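Local coordinates for protein betaine aldehyde dehydrogenase (Staphylococcus aureus subsp. aureus COL, PDB 4QTO) that oxidises betaine aldehyde to glycine betaine with NAD as the probable electron acceptor, as an enzyme of the aldehyde dehydrogenase family, at residues Val355-Met368 with Met408-Val420. Sequence-based numbering, arbitrary orientation. Where two conformers were deposited one is given.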
# COMPACT_ATOMS: atom_id res chain seq x y z
N VAL A 355 21.72 -21.75 31.72
CA VAL A 355 20.84 -22.25 30.66
C VAL A 355 19.57 -22.74 31.34
O VAL A 355 19.49 -22.83 32.56
CB VAL A 355 21.48 -23.29 29.71
CG1 VAL A 355 22.67 -22.68 28.98
CG2 VAL A 355 21.86 -24.58 30.44
N ILE A 356 18.57 -23.08 30.54
CA ILE A 356 17.20 -23.19 31.06
C ILE A 356 16.80 -24.41 31.87
O ILE A 356 15.96 -24.30 32.77
CB ILE A 356 16.20 -22.99 29.90
CG1 ILE A 356 14.81 -22.60 30.37
CG2 ILE A 356 16.14 -24.22 29.01
CD1 ILE A 356 14.73 -21.25 31.06
N SER A 357 17.40 -25.57 31.57
CA SER A 357 16.98 -26.81 32.21
C SER A 357 18.07 -27.85 32.15
O SER A 357 19.03 -27.71 31.41
CB SER A 357 15.76 -27.38 31.48
OG SER A 357 16.11 -27.84 30.18
N THR A 358 17.91 -28.89 32.96
CA THR A 358 18.86 -29.97 33.00
C THR A 358 18.94 -30.62 31.63
O THR A 358 20.04 -30.95 31.14
CB THR A 358 18.41 -31.04 34.02
OG1 THR A 358 18.40 -30.45 35.32
CG2 THR A 358 19.34 -32.21 34.04
N GLU A 359 17.78 -30.84 31.03
CA GLU A 359 17.71 -31.49 29.73
C GLU A 359 18.43 -30.67 28.67
O GLU A 359 19.14 -31.22 27.82
CB GLU A 359 16.26 -31.69 29.30
CG GLU A 359 15.46 -32.68 30.15
CD GLU A 359 15.22 -32.22 31.59
OE1 GLU A 359 15.27 -33.09 32.49
OE2 GLU A 359 15.01 -31.01 31.85
N HIS A 360 18.25 -29.36 28.72
CA HIS A 360 18.89 -28.50 27.72
C HIS A 360 20.40 -28.46 27.93
O HIS A 360 21.17 -28.53 26.96
CB HIS A 360 18.29 -27.09 27.71
CG HIS A 360 18.68 -26.31 26.50
ND1 HIS A 360 18.43 -26.78 25.23
CD2 HIS A 360 19.34 -25.14 26.35
CE1 HIS A 360 18.90 -25.92 24.35
NE2 HIS A 360 19.45 -24.91 25.00
N ARG A 361 20.84 -28.36 29.17
CA ARG A 361 22.26 -28.37 29.44
C ARG A 361 22.88 -29.69 28.97
O ARG A 361 23.96 -29.71 28.36
CB ARG A 361 22.58 -28.14 30.91
CG ARG A 361 24.10 -28.17 31.12
CD ARG A 361 24.56 -27.57 32.42
NE ARG A 361 24.08 -28.31 33.58
CZ ARG A 361 24.46 -28.07 34.84
NH1 ARG A 361 25.38 -27.12 35.14
NH2 ARG A 361 23.95 -28.80 35.79
N ASN A 362 22.19 -30.80 29.22
CA ASN A 362 22.69 -32.10 28.77
C ASN A 362 22.83 -32.15 27.24
O ASN A 362 23.79 -32.74 26.72
CB ASN A 362 21.79 -33.24 29.26
CG ASN A 362 21.86 -33.44 30.76
OD1 ASN A 362 22.80 -32.99 31.42
ND2 ASN A 362 20.90 -34.16 31.29
N LYS A 363 21.89 -31.53 26.53
CA LYS A 363 21.94 -31.50 25.08
C LYS A 363 23.16 -30.71 24.60
O LYS A 363 23.88 -31.12 23.68
CB LYS A 363 20.66 -30.88 24.51
CG LYS A 363 20.54 -31.04 23.01
CD LYS A 363 19.43 -30.17 22.41
CE LYS A 363 18.07 -30.36 23.07
NZ LYS A 363 17.55 -31.74 22.95
N ILE A 364 23.41 -29.56 25.24
CA ILE A 364 24.56 -28.73 24.89
C ILE A 364 25.84 -29.55 25.14
O ILE A 364 26.76 -29.59 24.31
CB ILE A 364 24.58 -27.44 25.72
CG1 ILE A 364 23.38 -26.57 25.35
CG2 ILE A 364 25.89 -26.70 25.48
CD1 ILE A 364 23.09 -25.45 26.35
N GLU A 365 25.90 -30.21 26.28
CA GLU A 365 27.06 -31.04 26.61
C GLU A 365 27.31 -32.13 25.59
O GLU A 365 28.48 -32.40 25.20
CB GLU A 365 26.90 -31.69 27.99
CG GLU A 365 27.04 -30.65 29.06
CD GLU A 365 26.81 -31.15 30.48
OE1 GLU A 365 25.94 -32.02 30.73
OE2 GLU A 365 27.46 -30.56 31.36
N SER A 366 26.25 -32.77 25.13
CA SER A 366 26.40 -33.82 24.14
C SER A 366 27.01 -33.28 22.84
O SER A 366 27.70 -33.99 22.12
CB SER A 366 25.06 -34.52 23.86
OG SER A 366 24.18 -33.68 23.13
N TYR A 367 26.71 -32.02 22.51
CA TYR A 367 27.27 -31.42 21.30
C TYR A 367 28.79 -31.24 21.38
O TYR A 367 29.46 -31.24 20.35
CB TYR A 367 26.57 -30.12 20.94
CG TYR A 367 25.40 -30.33 20.04
CD1 TYR A 367 25.60 -30.71 18.70
CD2 TYR A 367 24.09 -30.10 20.46
CE1 TYR A 367 24.54 -30.89 17.82
CE2 TYR A 367 23.02 -30.28 19.59
CZ TYR A 367 23.25 -30.67 18.28
OH TYR A 367 22.16 -30.85 17.42
N MET A 368 29.31 -31.06 22.58
CA MET A 368 30.75 -30.89 22.74
C MET A 368 31.47 -32.18 22.30
O MET A 368 32.48 -32.13 21.62
CB MET A 368 31.10 -30.52 24.17
CG MET A 368 30.49 -29.23 24.70
SD MET A 368 30.89 -27.76 23.74
CE MET A 368 29.53 -27.71 22.61
N MET A 408 30.56 -30.35 9.13
CA MET A 408 30.35 -30.84 10.49
C MET A 408 28.98 -30.62 11.10
O MET A 408 28.36 -29.59 10.88
CB MET A 408 31.37 -30.19 11.42
CG MET A 408 32.81 -30.51 11.10
SD MET A 408 33.90 -29.62 12.21
CE MET A 408 35.48 -30.33 11.69
N ARG A 409 28.53 -31.58 11.91
CA ARG A 409 27.27 -31.40 12.63
C ARG A 409 27.26 -30.18 13.55
O ARG A 409 26.23 -29.51 13.69
CB ARG A 409 26.95 -32.64 13.49
CG ARG A 409 26.65 -33.90 12.70
CD ARG A 409 26.22 -35.02 13.66
NE ARG A 409 25.05 -34.64 14.43
CZ ARG A 409 24.66 -35.18 15.58
NH1 ARG A 409 25.34 -36.17 16.14
NH2 ARG A 409 23.58 -34.70 16.18
N ILE A 410 28.40 -29.88 14.18
CA ILE A 410 28.47 -28.76 15.12
C ILE A 410 28.24 -27.44 14.39
O ILE A 410 27.78 -26.48 15.00
CB ILE A 410 29.78 -28.76 15.95
CG1 ILE A 410 29.75 -27.76 17.13
CG2 ILE A 410 31.01 -28.51 15.07
CD1 ILE A 410 28.83 -28.11 18.26
N VAL A 411 28.56 -27.40 13.10
CA VAL A 411 28.36 -26.18 12.29
C VAL A 411 26.95 -26.18 11.73
O VAL A 411 26.31 -25.13 11.71
CB VAL A 411 29.40 -26.07 11.15
CG1 VAL A 411 29.03 -24.93 10.20
CG2 VAL A 411 30.78 -25.85 11.74
N GLN A 412 26.44 -27.33 11.30
CA GLN A 412 25.12 -27.38 10.67
C GLN A 412 23.93 -27.34 11.62
O GLN A 412 22.90 -26.76 11.28
CB GLN A 412 25.01 -28.62 9.81
CG GLN A 412 25.89 -28.59 8.57
CD GLN A 412 25.46 -27.52 7.59
OE1 GLN A 412 24.25 -27.37 7.33
NE2 GLN A 412 26.41 -26.80 7.01
N GLU A 413 24.09 -27.88 12.82
CA GLU A 413 22.99 -27.98 13.77
C GLU A 413 22.93 -26.88 14.84
O GLU A 413 23.95 -26.42 15.34
CB GLU A 413 23.03 -29.37 14.42
CG GLU A 413 22.97 -30.48 13.38
CD GLU A 413 23.07 -31.87 13.97
OE1 GLU A 413 22.88 -32.05 15.19
OE2 GLU A 413 23.34 -32.80 13.19
N GLU A 414 21.72 -26.49 15.18
CA GLU A 414 21.49 -25.44 16.19
C GLU A 414 21.64 -26.01 17.60
O GLU A 414 20.84 -26.83 18.04
CB GLU A 414 20.08 -24.83 16.04
CG GLU A 414 19.74 -23.68 17.01
CD GLU A 414 18.26 -23.26 17.01
OE1 GLU A 414 17.40 -24.14 17.21
OE2 GLU A 414 17.98 -22.03 16.92
N VAL A 415 22.65 -25.53 18.30
CA VAL A 415 22.91 -25.97 19.68
C VAL A 415 22.05 -25.18 20.67
O VAL A 415 21.62 -25.72 21.71
CB VAL A 415 24.42 -25.77 19.98
CG1 VAL A 415 24.77 -26.10 21.40
CG2 VAL A 415 25.29 -26.60 19.01
N PHE A 416 21.82 -23.90 20.39
CA PHE A 416 21.00 -23.03 21.24
C PHE A 416 21.58 -22.92 22.65
O PHE A 416 20.88 -22.97 23.67
CB PHE A 416 19.60 -23.60 21.30
CG PHE A 416 18.52 -22.59 21.37
CD1 PHE A 416 18.20 -21.86 20.24
CD2 PHE A 416 17.78 -22.42 22.52
CE1 PHE A 416 17.15 -20.96 20.27
CE2 PHE A 416 16.73 -21.51 22.55
CZ PHE A 416 16.43 -20.78 21.43
N GLY A 417 22.89 -22.75 22.72
CA GLY A 417 23.59 -22.60 23.97
C GLY A 417 24.69 -21.57 23.81
O GLY A 417 24.83 -20.97 22.73
N PRO A 418 25.55 -21.42 24.85
CA PRO A 418 26.56 -20.35 24.82
C PRO A 418 27.79 -20.84 24.09
O PRO A 418 28.85 -21.05 24.68
CB PRO A 418 26.81 -20.09 26.29
CG PRO A 418 26.54 -21.39 26.95
CD PRO A 418 25.45 -22.06 26.17
N VAL A 419 27.60 -21.06 22.80
CA VAL A 419 28.62 -21.70 21.96
C VAL A 419 28.60 -21.07 20.59
O VAL A 419 27.52 -20.89 19.99
CB VAL A 419 28.25 -23.19 21.75
CG1 VAL A 419 29.25 -23.90 20.87
CG2 VAL A 419 28.08 -23.92 23.08
N VAL A 420 29.79 -20.75 20.09
CA VAL A 420 29.96 -20.29 18.71
C VAL A 420 31.01 -21.14 18.03
O VAL A 420 31.90 -21.69 18.68
CB VAL A 420 30.39 -18.81 18.61
CG1 VAL A 420 29.41 -17.92 19.38
CG2 VAL A 420 31.80 -18.57 19.12
O HOH W 1 19.94 -29.55 18.04
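With CG turned anti to the backbone N (chi1 -166°), the imidazole of His360 reaches from the first turn of helix 358-373 to the loop before strand 419-425, where His360 NE2 donates to Phe416 O at 2.8 Å. The bond is nearly straight (167°) and lies in the ring plane, although the nitrogen stands above the carbonyl plane. His360 also touches Phe416 CB, and both rings meet Trp180, that of His360 edge-to-face.

Two turns further on, the Tyr367 ring lies against Val415, whose CG2 makes a CH-pi contact over one face, 4.0 Å from the centroid. At the ring's edge Tyr367 OH donates at 2.6 Å to Glu413 OE1, meeting its anti lone pair, with ring and carboxylate planes close to perpendicular. Arg409 grips the same carboxylate side-on: NH2 takes the syn lone pair of OE1, and Arg409 NE forms a salt bridge with Glu413 OE2 at 2.8 Å. A water donates to both Tyr367 OH and Glu414 O.

Apolar packing accompanies these bonds: Ile364 CD1 lies on Gly417 CA (3.7 Å) and Pro418 CD, which also meets Val355 CG1. Ile410 CD1 lies by Tyr367 CB, while Met368 CE and Val419 CG2 approach tip to tip, 4.1 Å apart, beside Ile401 of strand 399-402.

The contact thus seats the helix on the loop leading into an interior strand, between 399-402 and 318-322. Its chemistry implies a His360 ring whose rotation the bond probably restrains, with NE2 carrying the proton it donates, and a Glu413 carboxylate that three donors probably keep ionised.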